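PDB 5UYT: Ice-binding protein from Flavobacteriaceae bacterium, which probably binds ice crystals through its beta-solenoid domains and so acts as a bacterial antifreeze protein. Local coordinates for residues T318-E332 with L344-A358. Sequence-based numbering, arbitrary orientation.
Sequences TVLNGKVTLDAQGNE and LSTTVNASVELINGA
Asp327 and Ile355 pair as the last bridge of a parallel ladder. The aspartate CB lies 3.7 Å from CG1 of Ile355. Next, CG has the methyl CD1 of Ile355 at 3.8 Å and stands anti to the backbone N (chi1 175°), which directs the carboxylate toward its own turn and the one beside it. At the tip, OD1 takes two N-H groups: ND2 of Asn356 at 2.9 Å, with the oxygen almost in the amide plane, and the backbone N of Gln329, also at 2.9 Å, which makes an Asx turn. They arrive from opposite faces of the carboxylate plane, and this shared acceptor ties the turn 328-331 to the turn 355-358; both are type I'. OD2 has looser neighbours, such as CD1 of Ile355 at 4.1 Å. With an alanine here, the Asn356 amide and the Gln329 N-H would probably lose their shared acceptor, and the Asn356 side chain would be free to turn. The turns also meet through backbone, Gly330 N bonding to Asn356 O at 2.8 Å.

Behind the turns strands 323-327 and 351-355 run at 25° to each other, joined by straight backbone bonds such as Leu326 N to Glu353 O (N-H...O angle 166°). On the face of Val324 and Val352, Leu326 and Leu354 lie side by side, CD1 to CD2 3.8 Å. A second ladder joins 318-320 to 344-346; the register slips by two between them, taken up by the type II turn from Thr347 to Ala350. Parallel stacking of successive coils is characteristic of a beta-solenoid, here a right-handed beta-helix. Strand 305-307 flanks 323-327 on the side away from 351-355, while Phe336 of strand 336-340 packs against Leu326, Ala328 and Ala358, and Val352 meets Trp365 of strand 363-367.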
loop_
_atom_site.group_PDB
_atom_site.type_symbol
_atom_site.label_atom_id
_atom_site.label_comp_id
_atom_site.label_asym_id
_atom_site.label_seq_id
_atom_site.Cartn_x
_atom_site.Cartn_y
_atom_site.Cartn_z
ATOM N N THR A 318 0.229 -16.717 -5.322
ATOM C CA THR A 318 0.830 -15.649 -4.540
ATOM C C THR A 318 1.541 -16.256 -3.343
ATOM O O THR A 318 1.011 -17.186 -2.711
ATOM C CB THR A 318 -0.282 -14.711 -4.069
ATOM O OG1 THR A 318 -0.820 -14.026 -5.216
ATOM C CG2 THR A 318 0.221 -13.703 -3.010
ATOM N N VAL A 319 2.740 -15.749 -3.056
ATOM C CA VAL A 319 3.461 -16.159 -1.865
ATOM C C VAL A 319 3.603 -14.912 -0.984
ATOM O O VAL A 319 4.151 -13.901 -1.432
ATOM C CB VAL A 319 4.871 -16.709 -2.216
ATOM C CG1 VAL A 319 5.630 -17.092 -0.940
ATOM C CG2 VAL A 319 4.734 -17.932 -3.125
ATOM N N LEU A 320 3.089 -14.966 0.242
ATOM C CA LEU A 320 3.346 -13.878 1.193
ATOM C C LEU A 320 4.637 -14.208 1.942
ATOM O O LEU A 320 4.682 -15.163 2.757
ATOM C CB LEU A 320 2.177 -13.734 2.182
ATOM C CG LEU A 320 2.422 -12.739 3.337
ATOM C CD1 LEU A 320 2.641 -11.336 2.787
ATOM C CD2 LEU A 320 1.264 -12.711 4.352
ATOM N N ASN A 321 5.694 -13.439 1.653
ATOM C CA ASN A 321 6.979 -13.615 2.335
ATOM C C ASN A 321 7.080 -12.489 3.336
ATOM O O ASN A 321 7.144 -11.300 2.932
ATOM C CB ASN A 321 8.178 -13.539 1.359
ATOM C CG ASN A 321 9.528 -13.871 2.042
ATOM O OD1 ASN A 321 9.745 -13.615 3.242
ATOM N ND2 ASN A 321 10.455 -14.467 1.268
ATOM N N GLY A 322 7.063 -12.828 4.624
ATOM C CA GLY A 322 7.227 -11.788 5.618
ATOM C C GLY A 322 5.951 -10.959 5.702
ATOM O O GLY A 322 4.852 -11.507 5.718
ATOM N N LYS A 323 6.130 -9.640 5.726
ATOM C CA LYS A 323 5.041 -8.750 6.088
ATOM C C LYS A 323 4.433 -7.990 4.920
ATOM O O LYS A 323 5.168 -7.466 4.062
ATOM C CB LYS A 323 5.579 -7.709 7.080
ATOM C CG LYS A 323 4.502 -6.700 7.541
ATOM C CD LYS A 323 4.913 -5.792 8.691
ATOM C CE LYS A 323 6.118 -4.940 8.369
ATOM N NZ LYS A 323 6.402 -3.959 9.477
ATOM N N VAL A 324 3.102 -7.908 4.930
ATOM C CA VAL A 324 2.371 -6.906 4.146
ATOM C C VAL A 324 1.586 -6.036 5.137
ATOM O O VAL A 324 1.004 -6.557 6.084
ATOM C CB VAL A 324 1.459 -7.562 3.066
ATOM C CG1 VAL A 324 0.377 -8.451 3.691
ATOM C CG2 VAL A 324 0.856 -6.506 2.131
ATOM N N THR A 325 1.567 -4.718 4.890
ATOM C CA THR A 325 0.853 -3.780 5.742
ATOM C C THR A 325 -0.266 -3.110 4.971
ATOM O O THR A 325 -0.101 -2.775 3.763
ATOM C CB THR A 325 1.824 -2.714 6.267
ATOM O OG1 THR A 325 2.849 -3.337 7.055
ATOM C CG2 THR A 325 1.077 -1.641 7.102
ATOM N N LEU A 326 -1.414 -2.976 5.643
ATOM C CA LEU A 326 -2.590 -2.307 5.083
ATOM C C LEU A 326 -2.787 -0.983 5.809
ATOM O O LEU A 326 -2.978 -0.952 7.014
ATOM C CB LEU A 326 -3.824 -3.235 5.181
ATOM C CG LEU A 326 -3.526 -4.628 4.572
ATOM C CD1 LEU A 326 -4.757 -5.503 4.829
ATOM C CD2 LEU A 326 -3.227 -4.537 3.053
ATOM N N ASP A 327 -2.739 0.119 5.046
ATOM C CA ASP A 327 -2.663 1.464 5.603
ATOM C C ASP A 327 -3.955 2.163 5.209
ATOM O O ASP A 327 -4.165 2.482 4.023
ATOM C CB ASP A 327 -1.441 2.167 4.963
ATOM C CG ASP A 327 -1.297 3.630 5.344
ATOM O OD1 ASP A 327 -2.121 4.169 6.110
ATOM O OD2 ASP A 327 -0.316 4.263 4.823
ATOM N N ALA A 328 -4.819 2.420 6.191
ATOM C CA ALA A 328 -6.094 3.095 5.938
ATOM C C ALA A 328 -5.998 4.612 5.840
ATOM O O ALA A 328 -6.995 5.262 5.575
ATOM C CB ALA A 328 -7.141 2.686 6.989
ATOM N N GLN A 329 -4.794 5.163 6.063
ATOM C CA GLN A 329 -4.565 6.612 5.968
ATOM C C GLN A 329 -5.538 7.446 6.821
ATOM O O GLN A 329 -5.936 8.577 6.447
ATOM C CB GLN A 329 -4.540 7.067 4.493
ATOM C CG GLN A 329 -3.600 6.224 3.621
ATOM C CD GLN A 329 -3.406 6.749 2.180
ATOM O OE1 GLN A 329 -2.278 6.807 1.686
ATOM N NE2 GLN A 329 -4.485 7.074 1.499
ATOM N N GLY A 330 -5.875 6.927 7.994
ATOM C CA GLY A 330 -6.709 7.651 8.961
ATOM C C GLY A 330 -8.210 7.389 8.846
ATOM O O GLY A 330 -8.988 7.906 9.645
ATOM N N ASN A 331 -8.615 6.616 7.839
ATOM C CA ASN A 331 -10.052 6.350 7.584
ATOM C C ASN A 331 -10.405 4.955 8.092
ATOM O O ASN A 331 -10.158 3.964 7.393
ATOM C CB ASN A 331 -10.364 6.448 6.090
ATOM C CG ASN A 331 -11.812 6.061 5.765
ATOM O OD1 ASN A 331 -12.653 5.896 6.654
ATOM N ND2 ASN A 331 -12.100 5.914 4.492
ATOM N N GLU A 332 -11.005 4.877 9.282
ATOM C CA GLU A 332 -11.211 3.563 9.937
ATOM C C GLU A 332 -12.185 2.687 9.158
ATOM O O GLU A 332 -12.133 1.449 9.251
ATOM C CB GLU A 332 -11.653 3.715 11.390
ATOM C CG GLU A 332 -13.053 4.260 11.572
ATOM C CD GLU A 332 -13.554 4.157 13.013
ATOM O OE1 GLU A 332 -14.501 4.898 13.331
ATOM O OE2 GLU A 332 -13.035 3.323 13.805
ATOM N N LEU A 344 -2.792 -19.318 -2.618
ATOM C CA LEU A 344 -2.066 -18.446 -1.694
ATOM C C LEU A 344 -1.253 -19.319 -0.734
ATOM O O LEU A 344 -1.803 -20.254 -0.139
ATOM C CB LEU A 344 -3.042 -17.579 -0.867
ATOM C CG LEU A 344 -2.392 -16.826 0.302
ATOM C CD1 LEU A 344 -1.300 -15.852 -0.195
ATOM C CD2 LEU A 344 -3.444 -16.098 1.160
ATOM N N SER A 345 0.040 -19.027 -0.589
ATOM C CA SER A 345 0.866 -19.716 0.414
ATOM C C SER A 345 1.706 -18.646 1.096
ATOM O O SER A 345 1.735 -17.499 0.644
ATOM C CB SER A 345 1.764 -20.787 -0.235
ATOM O OG SER A 345 2.678 -20.189 -1.164
ATOM N N THR A 346 2.382 -19.007 2.187
ATOM C CA THR A 346 3.171 -18.010 2.935
ATOM C C THR A 346 4.465 -18.630 3.422
ATOM O O THR A 346 4.598 -19.866 3.486
ATOM C CB THR A 346 2.422 -17.400 4.164
ATOM O OG1 THR A 346 2.473 -18.289 5.290
ATOM C CG2 THR A 346 0.920 -17.084 3.865
ATOM N N THR A 347 5.377 -17.767 3.843
ATOM C CA THR A 347 6.527 -18.217 4.630
ATOM C C THR A 347 6.114 -18.433 6.094
ATOM O O THR A 347 5.069 -17.914 6.550
ATOM C CB THR A 347 7.663 -17.195 4.582
ATOM O OG1 THR A 347 7.225 -15.947 5.086
ATOM C CG2 THR A 347 8.159 -17.006 3.102
ATOM N N VAL A 348 6.928 -19.174 6.844
ATOM C CA VAL A 348 6.779 -19.126 8.311
ATOM C C VAL A 348 6.926 -17.673 8.781
ATOM O O VAL A 348 7.607 -16.856 8.129
ATOM C CB VAL A 348 7.742 -20.079 9.062
ATOM C CG1 VAL A 348 7.515 -21.520 8.584
ATOM C CG2 VAL A 348 9.224 -19.669 8.860
ATOM N N ASN A 349 6.250 -17.335 9.876
ATOM C CA ASN A 349 6.339 -15.988 10.478
ATOM C C ASN A 349 5.824 -14.884 9.549
ATOM O O ASN A 349 6.109 -13.696 9.806
ATOM C CB ASN A 349 7.802 -15.615 10.830
ATOM C CG ASN A 349 8.349 -16.271 12.090
ATOM O OD1 ASN A 349 9.614 -16.386 12.256
ATOM N ND2 ASN A 349 7.489 -16.606 13.009
ATOM N N ALA A 350 5.058 -15.234 8.504
ATOM C CA ALA A 350 4.506 -14.165 7.653
ATOM C C ALA A 350 3.473 -13.360 8.465
ATOM O O ALA A 350 2.975 -13.836 9.496
ATOM C CB ALA A 350 3.878 -14.742 6.371
ATOM N N SER A 351 3.144 -12.141 8.006
ATOM C CA SER A 351 2.211 -11.329 8.767
ATOM C C SER A 351 1.458 -10.374 7.883
ATOM O O SER A 351 1.963 -9.951 6.828
ATOM C CB SER A 351 2.898 -10.570 9.950
ATOM O OG SER A 351 3.928 -9.667 9.501
ATOM N N VAL A 352 0.259 -10.046 8.339
ATOM C CA VAL A 352 -0.544 -8.961 7.769
ATOM C C VAL A 352 -0.661 -7.955 8.904
ATOM O O VAL A 352 -1.157 -8.299 9.985
ATOM C CB VAL A 352 -1.942 -9.469 7.347
ATOM C CG1 VAL A 352 -2.807 -8.320 6.796
ATOM C CG2 VAL A 352 -1.801 -10.623 6.335
ATOM N N GLU A 353 -0.198 -6.711 8.693
ATOM C CA GLU A 353 -0.316 -5.707 9.729
ATOM C C GLU A 353 -1.196 -4.561 9.263
ATOM O O GLU A 353 -1.314 -4.322 8.064
ATOM C CB GLU A 353 1.081 -5.209 10.161
ATOM C CG GLU A 353 1.945 -6.377 10.665
ATOM C CD GLU A 353 1.505 -7.007 11.990
ATOM O OE1 GLU A 353 0.710 -6.378 12.734
ATOM O OE2 GLU A 353 1.997 -8.147 12.315
ATOM N N LEU A 354 -1.836 -3.905 10.223
ATOM C CA LEU A 354 -2.803 -2.853 9.929
ATOM C C LEU A 354 -2.316 -1.572 10.589
ATOM O O LEU A 354 -1.927 -1.576 11.791
ATOM C CB LEU A 354 -4.176 -3.248 10.501
ATOM C CG LEU A 354 -4.689 -4.622 10.033
ATOM C CD1 LEU A 354 -6.049 -4.961 10.644
ATOM C CD2 LEU A 354 -4.812 -4.723 8.526
ATOM N N ILE A 355 -2.322 -0.478 9.829
ATOM C CA ILE A 355 -1.904 0.813 10.371
ATOM C C ILE A 355 -2.868 1.929 10.015
ATOM O O ILE A 355 -3.668 1.804 9.086
ATOM C CB ILE A 355 -0.460 1.239 9.963
ATOM C CG1 ILE A 355 -0.358 1.555 8.450
ATOM C CG2 ILE A 355 0.548 0.170 10.369
ATOM C CD1 ILE A 355 0.985 2.168 8.048
ATOM N N ASN A 356 -2.780 3.018 10.779
ATOM C CA ASN A 356 -3.489 4.275 10.485
ATOM C C ASN A 356 -5.010 4.052 10.369
ATOM O O ASN A 356 -5.666 4.598 9.484
ATOM C CB ASN A 356 -2.915 4.950 9.232
ATOM C CG ASN A 356 -1.447 5.339 9.410
ATOM O OD1 ASN A 356 -1.022 5.640 10.525
ATOM N ND2 ASN A 356 -0.673 5.326 8.319
ATOM N N GLY A 357 -5.528 3.221 11.281
ATOM C CA GLY A 357 -6.969 3.066 11.412
ATOM C C GLY A 357 -7.561 1.837 10.741
ATOM O O GLY A 357 -8.769 1.541 10.961
ATOM N N ALA A 358 -6.740 1.131 9.939
ATOM C CA ALA A 358 -7.217 -0.070 9.212
ATOM C C ALA A 358 -7.654 -1.123 10.253
ATOM O O ALA A 358 -6.975 -1.330 11.292
ATOM C CB ALA A 358 -6.124 -0.642 8.305
HETATM O O HOH W 1 1.450 -19.952 -3.722
#